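Local coordinates for protein FkbI (Streptomyces hygroscopicus, PDB 1R2J), which binds FAD and probably acts as an acyl-ACP dehydrogenase of the acyl-CoA dehydrogenase family in making the methoxymalonyl extender unit of the polyketide FK520, at residues E113-S118 / A122-V127. Residues are numbered along the deposited sequence; the frame is centred on the assembly and turned at random.
With FAD (flavin-adenine dinucleotide), chain B.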
ATOM      1  N   GLU A 113      15.131   3.573  -4.337  1.00 25.78           N
ATOM      2  CA  GLU A 113      16.495   3.682  -3.830  1.00 27.05           C
ATOM      3  C   GLU A 113      16.777   5.123  -3.414  1.00 28.20           C
ATOM      4  O   GLU A 113      16.028   6.036  -3.762  1.00 27.71           O
ATOM      5  CB  GLU A 113      17.506   3.234  -4.895  1.00 27.20           C
ATOM      6  CG  GLU A 113      17.305   1.793  -5.361  1.00 27.58           C
ATOM      7  CD  GLU A 113      18.431   1.282  -6.251  1.00 28.15           C
ATOM      8  OE1 GLU A 113      18.247   0.225  -6.889  1.00 27.99           O
ATOM      9  OE2 GLU A 113      19.497   1.932  -6.310  1.00 29.75           O
ATOM     10  N   ARG A 114      17.863   5.318  -2.673  1.00 30.11           N
ATOM     11  CA  ARG A 114      18.240   6.642  -2.191  1.00 31.38           C
ATOM     12  C   ARG A 114      18.234   7.699  -3.297  1.00 30.41           C
ATOM     13  O   ARG A 114      17.758   8.815  -3.097  1.00 28.39           O
ATOM     14  CB  ARG A 114      19.626   6.583  -1.536  1.00 35.24           C
ATOM     15  CG  ARG A 114      19.782   7.487  -0.323  1.00 40.36           C
ATOM     16  CD  ARG A 114      18.897   7.021   0.830  1.00 44.79           C
ATOM     17  NE  ARG A 114      19.063   7.842   2.029  1.00 49.16           N
ATOM     18  CZ  ARG A 114      18.575   7.526   3.225  1.00 50.78           C
ATOM     19  NH1 ARG A 114      17.892   6.404   3.388  1.00 51.06           N
ATOM     20  NH2 ARG A 114      18.762   8.338   4.259  1.00 51.06           N
ATOM     21  N   GLN A 115      18.752   7.342  -4.469  1.00 28.88           N
ATOM     22  CA  GLN A 115      18.814   8.280  -5.584  1.00 27.98           C
ATOM     23  C   GLN A 115      17.706   8.089  -6.623  1.00 27.06           C
ATOM     24  O   GLN A 115      17.632   8.832  -7.603  1.00 24.63           O
ATOM     25  CB  GLN A 115      20.173   8.169  -6.278  1.00 27.60           C
ATOM     26  CG  GLN A 115      20.325   6.957  -7.197  1.00 27.99           C
ATOM     27  CD  GLN A 115      20.256   5.619  -6.475  1.00 28.17           C
ATOM     28  OE1 GLN A 115      20.563   5.520  -5.286  1.00 27.72           O
ATOM     29  NE2 GLN A 115      19.873   4.576  -7.204  1.00 27.68           N
ATOM     30  N   ALA A 116      16.853   7.093  -6.410  1.00 25.88           N
ATOM     31  CA  ALA A 116      15.769   6.811  -7.344  1.00 26.43           C
ATOM     32  C   ALA A 116      14.427   6.737  -6.622  1.00 26.11           C
ATOM     33  O   ALA A 116      14.064   5.692  -6.077  1.00 26.32           O
ATOM     34  CB  ALA A 116      16.045   5.492  -8.088  1.00 25.95           C
ATOM     35  N   GLY A 117      13.706   7.856  -6.610  1.00 25.11           N
ATOM     36  CA  GLY A 117      12.407   7.907  -5.962  1.00 24.73           C
ATOM     37  C   GLY A 117      11.322   7.999  -7.013  1.00 24.16           C
ATOM     38  O   GLY A 117      10.772   6.989  -7.443  1.00 22.60           O
ATOM     39  N   SER A 118      11.010   9.216  -7.434  1.00 23.82           N
ATOM     40  CA  SER A 118      10.008   9.405  -8.465  1.00 24.22           C
ATOM     41  C   SER A 118      10.592   8.875  -9.777  1.00 24.68           C
ATOM     42  O   SER A 118       9.857   8.415 -10.647  1.00 24.49           O
ATOM     43  CB  SER A 118       9.658  10.891  -8.596  1.00 22.66           C
ATOM     44  OG  SER A 118       9.051  11.373  -7.405  1.00 23.88           O
ATOM     45  N   ALA A 122      16.326   5.289 -12.302  1.00 32.95           N
ATOM     46  CA  ALA A 122      17.609   5.681 -11.735  1.00 31.55           C
ATOM     47  C   ALA A 122      18.175   4.653 -10.751  1.00 30.70           C
ATOM     48  O   ALA A 122      19.277   4.829 -10.243  1.00 29.31           O
ATOM     49  CB  ALA A 122      17.476   7.036 -11.053  1.00 32.40           C
ATOM     50  N   MET A 123      17.427   3.589 -10.468  1.00 30.66           N
ATOM     51  CA  MET A 123      17.915   2.568  -9.537  1.00 31.96           C
ATOM     52  C   MET A 123      19.172   1.908 -10.115  1.00 33.05           C
ATOM     53  O   MET A 123      19.268   1.712 -11.327  1.00 30.93           O
ATOM     54  CB  MET A 123      16.838   1.507  -9.276  1.00 30.44           C
ATOM     55  CG  MET A 123      16.331   0.792 -10.516  1.00 31.18           C
ATOM     56  SD  MET A 123      15.355  -0.690 -10.132  1.00 32.14           S
ATOM     57  CE  MET A 123      13.774   0.016  -9.614  1.00 30.67           C
ATOM     58  N   ARG A 124      20.131   1.571  -9.256  1.00 34.72           N
ATOM     59  CA  ARG A 124      21.374   0.953  -9.717  1.00 36.69           C
ATOM     60  C   ARG A 124      21.569  -0.490  -9.267  1.00 37.61           C
ATOM     61  O   ARG A 124      22.575  -1.118  -9.602  1.00 36.19           O
ATOM     62  CB  ARG A 124      22.579   1.784  -9.271  1.00 38.58           C
ATOM     63  CG  ARG A 124      22.851   3.003 -10.135  1.00 42.59           C
ATOM     64  CD  ARG A 124      22.741   4.285  -9.341  1.00 46.22           C
ATOM     65  NE  ARG A 124      23.512   4.220  -8.105  1.00 50.29           N
ATOM     66  CZ  ARG A 124      23.779   5.272  -7.337  1.00 51.60           C
ATOM     67  NH1 ARG A 124      23.340   6.473  -7.684  1.00 52.30           N
ATOM     68  NH2 ARG A 124      24.477   5.120  -6.220  1.00 52.45           N
ATOM     69  N   THR A 125      20.620  -1.015  -8.503  1.00 36.93           N
ATOM     70  CA  THR A 125      20.727  -2.391  -8.044  1.00 38.27           C
ATOM     71  C   THR A 125      20.789  -3.305  -9.268  1.00 39.00           C
ATOM     72  O   THR A 125      20.072  -3.094 -10.252  1.00 38.45           O
ATOM     73  CB  THR A 125      19.525  -2.770  -7.162  1.00 37.87           C
ATOM     74  OG1 THR A 125      19.589  -4.164  -6.832  1.00 38.15           O
ATOM     75  CG2 THR A 125      18.232  -2.484  -7.890  1.00 40.50           C
ATOM     76  N   ARG A 126      21.647  -4.318  -9.203  1.00 39.85           N
ATOM     77  CA  ARG A 126      21.829  -5.240 -10.318  1.00 42.00           C
ATOM     78  C   ARG A 126      21.532  -6.705  -9.989  1.00 40.81           C
ATOM     79  O   ARG A 126      21.796  -7.169  -8.887  1.00 41.13           O
ATOM     80  CB  ARG A 126      23.267  -5.126 -10.841  1.00 44.51           C
ATOM     81  CG  ARG A 126      24.315  -4.959  -9.750  1.00 48.65           C
ATOM     82  CD  ARG A 126      25.602  -4.366 -10.308  1.00 52.55           C
ATOM     83  NE  ARG A 126      26.663  -4.335  -9.306  1.00 56.08           N
ATOM     84  CZ  ARG A 126      26.649  -3.551  -8.230  1.00 57.98           C
ATOM     85  NH1 ARG A 126      25.627  -2.730  -8.020  1.00 58.71           N
ATOM     86  NH2 ARG A 126      27.654  -3.591  -7.364  1.00 58.58           N
ATOM     87  N   VAL A 127      20.964  -7.408 -10.963  1.00 41.03           N
ATOM     88  CA  VAL A 127      20.641  -8.822 -10.848  1.00 43.19           C
ATOM     89  C   VAL A 127      21.434  -9.487 -11.951  1.00 45.38           C
ATOM     90  O   VAL A 127      21.308  -9.096 -13.118  1.00 44.55           O
ATOM     91  CB  VAL A 127      19.155  -9.098 -11.074  1.00 42.82           C
ATOM     92  CG1 VAL A 127      18.885 -10.582 -11.057  1.00 42.55           C
ATOM     93  CG2 VAL A 127      18.315  -8.395 -10.007  1.00 41.92           C
TER
HETATM   94  PA  FAD B 399      11.732  12.735  -4.895  1.00 31.55           P
HETATM   95  O1A FAD B 399      11.206  11.594  -5.634  1.00 29.27           O
HETATM   96  O2A FAD B 399      13.064  13.034  -4.259  1.00 28.05           O
HETATM   97  O5B FAD B 399      10.723  13.617  -4.159  1.00 31.78           O
HETATM   98  C5B FAD B 399      10.498  14.648  -5.037  1.00 26.42           C
HETATM   99  C4B FAD B 399       9.508  15.702  -4.681  1.00 24.70           C
HETATM  100  O4B FAD B 399       9.713  16.351  -5.985  1.00 21.89           O
HETATM  101  C3B FAD B 399       8.142  15.095  -4.728  1.00 24.40           C
HETATM  102  O3B FAD B 399       7.254  15.953  -4.090  1.00 23.93           O
HETATM  103  C2B FAD B 399       7.846  14.945  -6.144  1.00 22.23           C
HETATM  104  O2B FAD B 399       6.470  14.884  -6.600  1.00 22.98           O
HETATM  105  C1B FAD B 399       8.611  16.118  -6.825  1.00 22.80           C
HETATM  106  N9A FAD B 399       9.080  15.748  -8.119  1.00 23.00           N
HETATM  107  C8A FAD B 399      10.092  14.840  -8.530  1.00 22.53           C
HETATM  108  N7A FAD B 399      10.255  14.734  -9.815  1.00 21.89           N
HETATM  109  C5A FAD B 399       9.325  15.604 -10.350  1.00 22.99           C
HETATM  110  C6A FAD B 399       8.992  15.961 -11.661  1.00 23.23           C
HETATM  111  N6A FAD B 399       9.612  15.446 -12.732  1.00 22.24           N
HETATM  112  N1A FAD B 399       7.983  16.886 -11.847  1.00 22.18           N
HETATM  113  C2A FAD B 399       7.336  17.429 -10.789  1.00 22.09           C
HETATM  114  N3A FAD B 399       7.595  17.142  -9.445  1.00 20.71           N
HETATM  115  C4A FAD B 399       8.646  16.186  -9.371  1.00 22.79           C
HETATM  116  N1  FAD B 399       9.196   2.527  -2.050  1.00 27.81           N
HETATM  117  C2  FAD B 399       9.257   1.193  -2.462  1.00 29.57           C
HETATM  118  O2  FAD B 399       9.953   0.831  -3.429  1.00 27.98           O
HETATM  119  N3  FAD B 399       8.525   0.238  -1.771  1.00 28.64           N
HETATM  120  C4  FAD B 399       7.704   0.500  -0.644  1.00 28.35           C
HETATM  121  O4  FAD B 399       7.080  -0.451  -0.084  1.00 26.77           O
HETATM  122  C4X FAD B 399       7.677   1.817  -0.242  1.00 28.10           C
HETATM  123  N5  FAD B 399       6.858   2.102   0.933  1.00 29.92           N
HETATM  124  C5X FAD B 399       6.823   3.432   1.402  1.00 29.96           C
HETATM  125  C6  FAD B 399       6.073   3.799   2.551  1.00 31.03           C
HETATM  126  C7  FAD B 399       6.034   5.118   3.095  1.00 30.58           C
HETATM  127  C7M FAD B 399       5.203   5.417   4.340  1.00 31.06           C
HETATM  128  C8  FAD B 399       6.803   6.125   2.447  1.00 31.27           C
HETATM  129  C8M FAD B 399       6.885   7.562   2.929  1.00 31.24           C
HETATM  130  C9  FAD B 399       7.527   5.828   1.321  1.00 31.59           C
HETATM  131  C9A FAD B 399       7.547   4.501   0.752  1.00 32.09           C
HETATM  132  N10 FAD B 399       8.327   4.127  -0.462  1.00 31.44           N
HETATM  133  C10 FAD B 399       8.417   2.817  -0.948  1.00 29.90           C
HETATM  134  C1' FAD B 399       8.883   5.299  -0.988  1.00 34.82           C
HETATM  135  C2' FAD B 399       7.889   6.007  -2.073  1.00 37.60           C
HETATM  136  O2' FAD B 399       8.231   5.217  -3.249  1.00 33.75           O
HETATM  137  C3' FAD B 399       8.445   7.306  -2.254  1.00 39.99           C
HETATM  138  O3' FAD B 399       7.536   8.278  -1.680  1.00 44.80           O
HETATM  139  C4' FAD B 399       8.856   8.077  -3.533  1.00 39.54           C
HETATM  140  O4' FAD B 399       9.622   7.452  -4.527  1.00 42.93           O
HETATM  141  C5' FAD B 399       9.627   9.070  -2.802  1.00 39.46           C
HETATM  142  O5' FAD B 399      10.778   9.511  -3.455  1.00 34.76           O
HETATM  143  P   FAD B 399      11.734  10.481  -2.571  1.00 34.54           P
HETATM  144  O1P FAD B 399      12.356   9.699  -3.528  1.00 35.96           O
HETATM  145  O2P FAD B 399      13.128  11.148  -2.419  1.00 38.58           O
HETATM  146  O3P FAD B 399      11.771  11.688  -3.660  1.00 32.22           O
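One carboxylate oxygen of the buried E113, OE2, is gripped from a single face of its plane by a backbone N-H, that of R124, and by the side-chain amide of Q115. R124 N donates to E113 OE2 at 3.0 Å in a nearly straight bond. Q115 NE2 meets E113 OE2 at 2.8 Å. Both donors stand well above the carboxylate plane. T125 N donates to E113 OE1, although the position of that oxygen is less certain. The E113 chain is extended beyond CG, which carries its carboxylate over to M123-T125.

The Q115 chain bends at chi2 (-64°), and Q115 NE2 gives its second N-H to A122 O at 3.1 Å. That bond is straight at the hydrogen (174°), but NE2 sits above the carbonyl plane. Both acceptors lie close to the plane of the amide, so its two N-H groups are used and its rotation is fixed. The Q115 amide also stacks on one face of the R124 guanidinium, with CD offset toward the rim and the planes 25° apart. Were Q115 replaced by an alanine, A122 O and E113 OE2 would probably each lose this donor, and that face of the guanidinium its stacking partner.

A116 CB packs on A122 CB at 3.6 Å. E113-A116 forms a type I beta turn, closed by A116 N to E113 O at 3.0 Å. The chain then runs to S118, whose N and OG both bind FAD O1A, the OG at 2.8 Å. The contact thus joins the FAD-binding loop to the start of strand 126-130. K140 of strand 133-143 forms a salt bridge with E113 OE1. With two N-H donors on OE2 and this lysine nearby, the buried carboxylate is probably held in its ionised form.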